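Local coordinates for protein mannan endo-1,4-beta-mannosidase (Bacillus subtilis, PDB 3CBW) that hydrolyses internal beta-1,4-mannosidic linkages in mannan, galactomannan and glucomannan, and takes part in the breakdown of glucomannan, at residues L82-N86 against I87-I91; I91-S94 against C95-D98; R147-A150 against M151-K154; K205-Y208 against H209-D213. The protein carries 3 engineered substitutions. All coordinates share one frame; numbering follows the deposited sequence.

Contact 1. Residues L82-N86 against I87-I91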
loop_
_atom_site.group_PDB
_atom_site.type_symbol
_atom_site.label_atom_id
_atom_site.label_comp_id
_atom_site.label_asym_id
_atom_site.label_seq_id
_atom_site.Cartn_x
_atom_site.Cartn_y
_atom_site.Cartn_z
ATOM N N LEU A 82 9.899 -9.638 14.751
ATOM C CA LEU A 82 11.064 -9.567 15.643
ATOM C C LEU A 82 10.644 -9.504 17.098
ATOM O O LEU A 82 9.723 -8.775 17.459
ATOM C CB LEU A 82 11.938 -8.354 15.308
ATOM C CG LEU A 82 12.650 -8.313 13.957
ATOM C CD1 LEU A 82 13.290 -6.951 13.771
ATOM C CD2 LEU A 82 13.706 -9.403 13.851
ATOM N N GLU A 83 11.326 -10.282 17.935
ATOM C CA GLU A 83 11.202 -10.134 19.376
ATOM C C GLU A 83 12.281 -9.166 19.818
ATOM O O GLU A 83 13.470 -9.430 19.652
ATOM C CB GLU A 83 11.374 -11.478 20.081
ATOM C CG GLU A 83 10.197 -12.436 19.898
ATOM C CD GLU A 83 8.959 -12.007 20.668
ATOM O OE1 GLU A 83 9.092 -11.544 21.821
ATOM O OE2 GLU A 83 7.847 -12.140 20.116
ATOM N N THR A 84 11.857 -8.042 20.378
ATOM C CA THR A 84 12.762 -6.929 20.637
ATOM C C THR A 84 12.567 -6.422 22.058
ATOM O O THR A 84 11.534 -6.691 22.687
ATOM C CB THR A 84 12.517 -5.774 19.631
ATOM O OG1 THR A 84 11.136 -5.399 19.663
ATOM C CG2 THR A 84 12.893 -6.193 18.211
ATOM N N ALA A 85 13.557 -5.684 22.558
ATOM C CA ALA A 85 13.513 -5.131 23.917
ATOM C C ALA A 85 12.349 -4.156 24.096
ATOM O O ALA A 85 11.637 -4.189 25.105
ATOM C CB ALA A 85 14.845 -4.456 24.271
ATOM N N ASN A 86 12.157 -3.298 23.098
ATOM C CA ASN A 86 11.036 -2.373 23.053
ATOM C C ASN A 86 10.291 -2.654 21.758
ATOM O O ASN A 86 10.920 -2.899 20.728
ATOM C CB ASN A 86 11.523 -0.918 23.096
ATOM C CG ASN A 86 12.203 -0.566 24.411
ATOM O OD1 ASN A 86 11.690 -0.866 25.485
ATOM N ND2 ASN A 86 13.361 0.083 24.326
ATOM N N ILE A 87 8.965 -2.651 21.813
ATOM C CA ILE A 87 8.172 -2.981 20.624
ATOM C C ILE A 87 8.511 -2.102 19.409
ATOM O O ILE A 87 8.548 -2.594 18.281
ATOM C CB ILE A 87 6.655 -2.989 20.926
ATOM C CG1 ILE A 87 5.893 -3.635 19.764
ATOM C CG2 ILE A 87 6.131 -1.575 21.278
ATOM C CD1 ILE A 87 4.487 -4.021 20.115
ATOM N N GLU A 88 8.806 -0.829 19.645
ATOM C CA GLU A 88 9.117 0.083 18.547
ATOM C C GLU A 88 10.462 -0.197 17.858
ATOM O O GLU A 88 10.724 0.353 16.785
ATOM C CB GLU A 88 8.957 1.556 18.960
ATOM C CG GLU A 88 9.999 2.071 19.941
ATOM C CD GLU A 88 9.659 1.821 21.416
ATOM O OE1 GLU A 88 8.839 0.928 21.744
ATOM O OE2 GLU A 88 10.235 2.532 22.272
ATOM N N ASP A 89 11.299 -1.063 18.441
ATOM C CA ASP A 89 12.540 -1.483 17.780
ATOM C C ASP A 89 12.254 -2.229 16.470
ATOM O O ASP A 89 13.129 -2.345 15.604
ATOM C CB ASP A 89 13.385 -2.380 18.695
ATOM C CG ASP A 89 13.845 -1.686 19.965
ATOM O OD1 ASP A 89 13.788 -0.442 20.054
ATOM O OD2 ASP A 89 14.270 -2.416 20.889
ATOM N N SER A 90 11.041 -2.762 16.344
ATOM C CA SER A 90 10.586 -3.390 15.112
ATOM C C SER A 90 10.489 -2.409 13.940
ATOM O O SER A 90 10.472 -2.840 12.804
ATOM C CB SER A 90 9.229 -4.072 15.338
ATOM O OG SER A 90 8.202 -3.130 15.610
ATOM N N ILE A 91 10.393 -1.116 14.228
ATOM C CA ILE A 91 10.287 -0.085 13.200
ATOM C C ILE A 91 11.673 0.419 12.815
ATOM O O ILE A 91 12.468 0.774 13.683
ATOM C CB ILE A 91 9.451 1.113 13.722
ATOM C CG1 ILE A 91 8.069 0.673 14.234
ATOM C CG2 ILE A 91 9.363 2.227 12.681
ATOM C CD1 ILE A 91 7.157 0.108 13.179
#

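Contact 2. Residues I91-S94 against C95-D98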
loop_
_atom_site.group_PDB
_atom_site.type_symbol
_atom_site.label_atom_id
_atom_site.label_comp_id
_atom_site.label_asym_id
_atom_site.label_seq_id
_atom_site.Cartn_x
_atom_site.Cartn_y
_atom_site.Cartn_z
ATOM N N ILE A 91 10.393 -1.116 14.228
ATOM C CA ILE A 91 10.287 -0.085 13.200
ATOM C C ILE A 91 11.673 0.419 12.815
ATOM O O ILE A 91 12.468 0.774 13.683
ATOM C CB ILE A 91 9.451 1.113 13.722
ATOM C CG1 ILE A 91 8.069 0.673 14.234
ATOM C CG2 ILE A 91 9.363 2.227 12.681
ATOM C CD1 ILE A 91 7.157 0.108 13.179
ATOM N N ASP A 92 11.952 0.464 11.516
ATOM C CA ASP A 92 13.183 1.065 10.982
ATOM C C ASP A 92 12.796 1.922 9.783
ATOM O O ASP A 92 11.986 1.497 8.969
ATOM C CB ASP A 92 14.176 -0.036 10.575
ATOM C CG ASP A 92 15.517 0.513 10.103
ATOM O OD1 ASP A 92 16.500 0.439 10.876
ATOM O OD2 ASP A 92 15.611 1.003 8.952
ATOM N N VAL A 93 13.366 3.119 9.681
ATOM C CA VAL A 93 12.971 4.063 8.635
ATOM C C VAL A 93 14.126 4.444 7.703
ATOM O O VAL A 93 14.018 5.389 6.923
ATOM C CB VAL A 93 12.290 5.327 9.219
ATOM C CG1 VAL A 93 11.133 4.943 10.115
ATOM C CG2 VAL A 93 13.297 6.203 9.991
ATOM N N SER A 94 15.206 3.675 7.745
ATOM C CA SER A 94 16.405 3.988 6.958
ATOM C C SER A 94 16.208 3.925 5.438
ATOM O O SER A 94 17.040 4.452 4.702
ATOM C CB SER A 94 17.586 3.112 7.385
ATOM O OG SER A 94 17.369 1.752 7.077
ATOM N N CYS A 95 15.131 3.291 4.972
ATOM C CA CYS A 95 14.808 3.271 3.543
ATOM C C CYS A 95 14.384 4.651 3.027
ATOM O O CYS A 95 14.292 4.848 1.823
ATOM C CB CYS A 95 13.708 2.252 3.257
ATOM S SG CYS A 95 12.094 2.622 4.060
ATOM N N ASN A 96 14.135 5.600 3.928
ATOM C CA ASN A 96 13.648 6.930 3.548
ATOM C C ASN A 96 14.464 7.619 2.468
ATOM O O ASN A 96 13.902 8.178 1.539
ATOM C CB ASN A 96 13.586 7.852 4.754
ATOM C CG ASN A 96 12.303 7.712 5.541
ATOM O OD1 ASN A 96 11.371 7.027 5.135
ATOM N ND2 ASN A 96 12.242 8.397 6.672
ATOM N N GLY A 97 15.789 7.611 2.595
ATOM C CA GLY A 97 16.644 8.272 1.605
ATOM C C GLY A 97 16.330 7.805 0.189
ATOM O O GLY A 97 16.156 8.616 -0.725
ATOM N N ASP A 98 16.249 6.489 0.010
ATOM C CA ASP A 98 15.937 5.893 -1.285
ATOM C C ASP A 98 14.534 6.242 -1.769
ATOM O O ASP A 98 14.318 6.432 -2.968
ATOM C CB ASP A 98 16.135 4.383 -1.244
ATOM C CG ASP A 98 17.604 3.990 -1.294
ATOM O OD1 ASP A 98 18.432 4.769 -1.815
ATOM O OD2 ASP A 98 17.937 2.894 -0.811
HETATM O O HOH W 1 17.702 7.144 4.731
HETATM O O HOH W 2 17.583 4.808 1.981
#

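Contact 3. Residues R147-A150 against M151-K154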
loop_
_atom_site.group_PDB
_atom_site.type_symbol
_atom_site.label_atom_id
_atom_site.label_comp_id
_atom_site.label_asym_id
_atom_site.label_seq_id
_atom_site.Cartn_x
_atom_site.Cartn_y
_atom_site.Cartn_z
ATOM N N ARG A 147 1.903 0.852 23.750
ATOM C CA ARG A 147 2.770 0.148 22.798
ATOM C C ARG A 147 2.413 0.547 21.371
ATOM O O ARG A 147 3.300 0.823 20.551
ATOM C CB ARG A 147 2.626 -1.362 22.961
ATOM C CG ARG A 147 3.325 -1.947 24.173
ATOM C CD ARG A 147 2.934 -3.406 24.250
ATOM N NE ARG A 147 3.348 -4.046 25.491
ATOM C CZ ARG A 147 2.648 -4.977 26.131
ATOM N NH1 ARG A 147 1.456 -5.377 25.684
ATOM N NH2 ARG A 147 3.134 -5.482 27.258
ATOM N N LEU A 148 1.118 0.598 21.076
ATOM C CA LEU A 148 0.702 1.055 19.745
ATOM C C LEU A 148 1.238 2.461 19.464
ATOM O O LEU A 148 1.883 2.705 18.434
ATOM C CB LEU A 148 -0.819 1.030 19.581
ATOM C CG LEU A 148 -1.331 1.592 18.244
ATOM C CD1 LEU A 148 -0.849 0.764 17.042
ATOM C CD2 LEU A 148 -2.841 1.673 18.260
ATOM N N ASN A 149 1.017 3.379 20.404
ATOM C CA ASN A 149 1.449 4.753 20.206
ATOM C C ASN A 149 2.959 4.924 20.090
ATOM O O ASN A 149 3.419 5.775 19.335
ATOM C CB ASN A 149 0.838 5.663 21.266
ATOM C CG ASN A 149 -0.639 5.896 21.032
ATOM O OD1 ASN A 149 -1.119 5.815 19.895
ATOM N ND2 ASN A 149 -1.367 6.198 22.099
ATOM N N ALA A 150 3.729 4.082 20.781
ATOM C CA ALA A 150 5.185 4.091 20.634
ATOM C C ALA A 150 5.609 3.740 19.209
ATOM O O ALA A 150 6.521 4.354 18.641
ATOM C CB ALA A 150 5.843 3.148 21.636
ATOM N N MET A 151 4.951 2.745 18.624
ATOM C CA MET A 151 5.206 2.409 17.218
ATOM C C MET A 151 4.796 3.550 16.292
ATOM O O MET A 151 5.538 3.933 15.390
ATOM C CB MET A 151 4.460 1.135 16.816
ATOM C CG MET A 151 4.965 -0.171 17.479
ATOM S SD MET A 151 4.270 -1.751 16.779
ATOM C CE MET A 151 2.514 -1.513 17.123
ATOM N N LEU A 152 3.602 4.083 16.508
ATOM C CA LEU A 152 3.109 5.145 15.641
ATOM C C LEU A 152 4.023 6.364 15.697
ATOM O O LEU A 152 4.245 7.017 14.683
ATOM C CB LEU A 152 1.675 5.531 16.003
ATOM C CG LEU A 152 0.608 4.427 15.898
ATOM C CD1 LEU A 152 -0.771 4.998 16.178
ATOM C CD2 LEU A 152 0.641 3.728 14.541
ATOM N N SER A 153 4.548 6.683 16.880
ATOM C CA SER A 153 5.419 7.836 17.031
ATOM C C SER A 153 6.682 7.679 16.206
ATOM O O SER A 153 7.117 8.620 15.551
ATOM C CB SER A 153 5.773 8.045 18.500
ATOM O OG SER A 153 6.516 9.233 18.652
ATOM N N LYS A 154 7.274 6.486 16.228
ATOM C CA LYS A 154 8.495 6.254 15.475
ATOM C C LYS A 154 8.227 6.262 13.965
ATOM O O LYS A 154 9.024 6.780 13.191
ATOM C CB LYS A 154 9.157 4.947 15.920
ATOM C CG LYS A 154 10.582 4.809 15.446
ATOM C CD LYS A 154 11.255 3.578 16.023
ATOM C CE LYS A 154 12.655 3.455 15.472
ATOM N NZ LYS A 154 13.288 2.169 15.907
#

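Contact 4. Residues K205-Y208 against H209-D213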
loop_
_atom_site.group_PDB
_atom_site.type_symbol
_atom_site.label_atom_id
_atom_site.label_comp_id
_atom_site.label_asym_id
_atom_site.label_seq_id
_atom_site.Cartn_x
_atom_site.Cartn_y
_atom_site.Cartn_z
ATOM N N LYS A 205 -8.974 4.654 11.937
ATOM C CA LYS A 205 -9.193 6.071 12.222
ATOM C C LYS A 205 -8.222 6.598 13.273
ATOM O O LYS A 205 -7.793 7.742 13.187
ATOM C CB LYS A 205 -10.629 6.316 12.645
ATOM C CG LYS A 205 -11.633 6.074 11.550
ATOM C CD LYS A 205 -13.004 6.357 12.096
ATOM C CE LYS A 205 -14.096 5.785 11.260
ATOM N NZ LYS A 205 -15.376 5.958 12.001
ATOM N N LYS A 206 -7.862 5.766 14.245
ATOM C CA LYS A 206 -6.879 6.154 15.258
ATOM C C LYS A 206 -5.527 6.447 14.604
ATOM O O LYS A 206 -4.859 7.436 14.922
ATOM C CB LYS A 206 -6.752 5.035 16.281
ATOM C CG LYS A 206 -5.749 5.266 17.386
ATOM C CD LYS A 206 -5.873 4.146 18.414
ATOM C CE LYS A 206 -4.951 4.338 19.571
ATOM N NZ LYS A 206 -5.503 5.281 20.586
ATOM N N ILE A 207 -5.126 5.597 13.667
ATOM C CA ILE A 207 -3.881 5.845 12.954
ATOM C C ILE A 207 -4.010 7.084 12.057
ATOM O O ILE A 207 -3.090 7.905 11.995
ATOM C CB ILE A 207 -3.410 4.608 12.171
ATOM C CG1 ILE A 207 -3.079 3.473 13.152
ATOM C CG2 ILE A 207 -2.225 4.964 11.260
ATOM C CD1 ILE A 207 -2.558 2.208 12.502
ATOM N N TYR A 208 -5.138 7.220 11.361
ATOM C CA TYR A 208 -5.369 8.408 10.533
ATOM C C TYR A 208 -5.229 9.682 11.382
ATOM O O TYR A 208 -4.541 10.628 10.986
ATOM C CB TYR A 208 -6.738 8.355 9.834
ATOM C CG TYR A 208 -6.986 9.605 9.020
ATOM C CD1 TYR A 208 -6.601 9.685 7.681
ATOM C CD2 TYR A 208 -7.560 10.742 9.609
ATOM C CE1 TYR A 208 -6.804 10.850 6.941
ATOM C CE2 TYR A 208 -7.747 11.917 8.880
ATOM C CZ TYR A 208 -7.378 11.953 7.543
ATOM O OH TYR A 208 -7.556 13.108 6.802
ATOM N N HIS A 209 -5.872 9.707 12.547
ATOM C CA HIS A 209 -5.828 10.897 13.399
ATOM C C HIS A 209 -4.465 11.122 14.011
ATOM O O HIS A 209 -4.036 12.273 14.130
ATOM C CB HIS A 209 -6.916 10.837 14.467
ATOM C CG HIS A 209 -8.283 10.972 13.897
ATOM N ND1 HIS A 209 -9.325 10.132 14.228
ATOM C CD2 HIS A 209 -8.769 11.839 12.981
ATOM C CE1 HIS A 209 -10.400 10.488 13.547
ATOM N NE2 HIS A 209 -10.090 11.521 12.784
ATOM N N TYR A 210 -3.762 10.054 14.366
ATOM C CA TYR A 210 -2.422 10.213 14.898
ATOM C C TYR A 210 -1.524 10.854 13.842
ATOM O O TYR A 210 -0.804 11.819 14.115
ATOM C CB TYR A 210 -1.851 8.860 15.323
ATOM C CG TYR A 210 -0.588 8.976 16.137
ATOM C CD1 TYR A 210 -0.644 8.936 17.528
ATOM C CD2 TYR A 210 0.662 9.127 15.530
ATOM C CE1 TYR A 210 0.496 9.043 18.302
ATOM C CE2 TYR A 210 1.829 9.239 16.302
ATOM C CZ TYR A 210 1.727 9.198 17.696
ATOM O OH TYR A 210 2.837 9.296 18.508
ATOM N N MET A 211 -1.541 10.309 12.627
ATOM C CA MET A 211 -0.643 10.806 11.587
ATOM C C MET A 211 -1.031 12.200 11.112
ATOM O O MET A 211 -0.175 13.056 10.933
ATOM C CB MET A 211 -0.609 9.838 10.401
ATOM C CG MET A 211 -0.011 8.461 10.718
ATOM S SD MET A 211 1.698 8.442 11.494
ATOM C CE MET A 211 1.647 6.733 12.198
ATOM N N THR A 212 -2.320 12.417 10.889
ATOM C CA THR A 212 -2.799 13.645 10.271
ATOM C C THR A 212 -2.884 14.785 11.285
ATOM O O THR A 212 -2.396 15.887 11.027
ATOM C CB THR A 212 -4.164 13.397 9.600
ATOM O OG1 THR A 212 -4.036 12.299 8.689
ATOM C CG2 THR A 212 -4.652 14.619 8.857
ATOM N N ASP A 213 -3.495 14.518 12.436
ATOM C CA ASP A 213 -3.764 15.593 13.392
ATOM C C ASP A 213 -2.660 15.707 14.434
ATOM O O ASP A 213 -2.026 16.754 14.539
ATOM C CB ASP A 213 -5.140 15.392 14.017
ATOM C CG ASP A 213 -6.248 15.486 12.991
ATOM O OD1 ASP A 213 -6.119 16.295 12.041
ATOM O OD2 ASP A 213 -7.245 14.753 13.131
#

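Contact 1. Residues L82-N86 against I87-I91
Thr84 and Asp89 meet side to side where the chain enters a short 3-10 turn, residues 87-90. The turn lies in the loop between strand 72-79 and helix 96-104 of this TIM-barrel glycosidase. The two side chains run past each other in opposite directions, with Thr84 CB 3.6 Å from Asp89 CB. Thr84 CG2 rests against the same methylene. Asp89 CG lies anti to its own carbonyl carbon, beside the backbone N (chi1 -62°). This carries the carboxylate back over the start of the turn. There Asp89 OD2 accepts the backbone N-H of Asn86 at 3.2 Å. The N-H comes from well above the carboxylate plane.

Asn86 O is gripped twice. Asn86 O accepts Thr84 OG1 at 2.7 Å and Asp89 N at 3.0 Å. The two donors reach it from opposite faces of the carbonyl plane, which should fix the rotation of this peptide group. Glu88 bends at chi2 (-86°) and lays its carboxylate beside Asn86, with Glu88 OE1 3.5 Å from Asn86 CB. Ile87 points away from residues 82-86 and packs on Met151 and Arg147 of helix 143-163. Arg79 binds the backbone O atoms of Asp89 and Ser90. Within the turn, Ile87 O takes two bonds from Ser90: one from Ser90 N, and a shorter one from Ser90 OG at 2.7 Å, nearly in line with the C=O.

Contact 2. Residues I91-S94 against C95-D98
An Asx turn, Asp92 to Ser94, overlaps a type I beta turn, Val93 to Asn96, and the two lead the chain into helix 96-104. Val93 O accepts Asn96 N at 3.0 Å and closes the beta turn. The N-H comes from above the carbonyl plane, 40° out of it. The side chains of Val93 and Asn96 lie alongside each other and point the same way. Their nearest approach is Val93 CB to Asn96 ND2, 4.0 Å. The Asn96 amide is held from outside: OD1 bonds to Tyr77 OH, and ND2 bonds to Gly158 O and Glu161 OE1.

Asp92 OD2 makes the Asx turn by accepting Ser94 N at 3.0 Å, from above the carboxylate plane. Asp92 OD2 also accepts Ser94 OG at 2.7 Å, through the syn lone pair of OD2. Ser94 OG can turn back to it because it sits between its own backbone N and carbonyl carbon (chi1 66°). Ser50 OG is a further partner of Asp92 OD2 and also of Cys95 N.

Water 1 and water 2 each donate to Ser94 O and link it to the first helical turn. Water 1 accepts from Gly97 N and water 2 from Asp98 N. Cys95 forms a disulfide with Cys75. The disulfide ties the entry to helix 96-104 covalently to strand 72-79. The several donors on Asp92 OD2 would probably favour a charged carboxylate.

Contact 3. Residues R147-A150 against M151-K154
Leu148 and Leu152 meet one turn apart on helix 143-163, through both backbone and side chain. Leu148 O accepts Leu152 N at 2.9 Å, in a nearly linear arrangement with the C=O. Met151 N bonds to Arg147 O at 3.2 Å, and Ser153 N to Asn149 O at 2.9 Å. The last of these four, Lys154 N to Ala150 O at 3.3 Å, is weak. Four successive carbonyls of residues 147-150 are thus each matched with an N-H four residues on.

Three polar side chains have partners elsewhere. Arg147 NH1 bonds to Pro118 O, and Asn149 ND2 to Ser140 OG. Lys154 is extended beyond CG, and its NZ donates to Ile91 O and Glu88 O of the loop between strand 72-79 and helix 96-104.

Apolar side chains also meet. Leu148 CG lies 4.0 Å from Leu152 CD1, and the two side chains cross at a slant. With Leu148 CG opposite the backbone N (chi1 176°), Leu148 CD1 also comes within 4.1 Å of Met151 CE, where the side chains cross at about a right angle. Asn149 OD1 lies 3.8 Å from Leu152 CD1. Leu148 and Leu152 also touch helix 194-214, while Met151 touches Ile87 and Ala116. This i to i+4 pattern is that of a regular alpha helix, here one packed outside the parallel strands of a TIM barrel.

Contact 4. Residues K205-Y208 against H209-D213
Helix 194-214, a helix of the TIM barrel leading into strand 220-224, holds this contact near its C-terminal end. Tyr208 and Thr212 lie one turn apart and cross at a slant. Thr212 OG1 sits over the centre of one face of the Tyr208 ring, 3.4 Å above the plane. Thr212 CB adds a CH-pi contact, 4.2 Å from the Tyr208 ring centroid. Tyr208 CG is trans to the backbone N (chi1 178°), which swings the ring toward the next turn.

His209 lies at the edge of the Tyr208 ring, with its CD2 in the ring plane. The edge of Tyr208 points to the face of His209 in an offset edge-to-face pair, with the planes at 81° and the centroids 5.7 Å apart. Tyr208 also meets the ring of Trp222 on strand 220-224.

Tyr210 touches Leu152 and Ser153 of helix 143-163, and Met211 touches Ala156 there. Ile207 and Met211 run alongside each other, with Ile207 CG2 4.2 Å from Met211 CG. Met211 also packs on Leu220 and Trp222.

The backbone N-H groups of residues 209-212 bond to the carbonyls four residues before them; His209 N to Lys205 O is 2.8 Å. The helix has a wider pi-type turn at 210-213, overlapping these residues. Tyr208 O accepts twice from Thr212, from Thr212 N and from Thr212 OG1, both at 2.9 Å and from opposite faces of the carbonyl plane.

Along the chain the order is contact 1, contact 2, contact 3, contact 4, all in the one family 26 TIM-barrel domain. Contacts 1 and 2 share Ile91 and cover the loop from strand 72-79 into helix 96-104; their centres are 16 Å apart. Contact 3 lies on helix 143-163, about 11 Å from contact 1 between centres, and the two touch. Contact 4 lies on helix 194-214, about 12 Å from contact 3 between centres; Tyr210 and Lys206 pack on helix 143-163. Contact 4 touches neither contact 1 nor contact 2. Helix 143-163 thus packs against the loop through contact 3 and against the neighbouring helix 194-214.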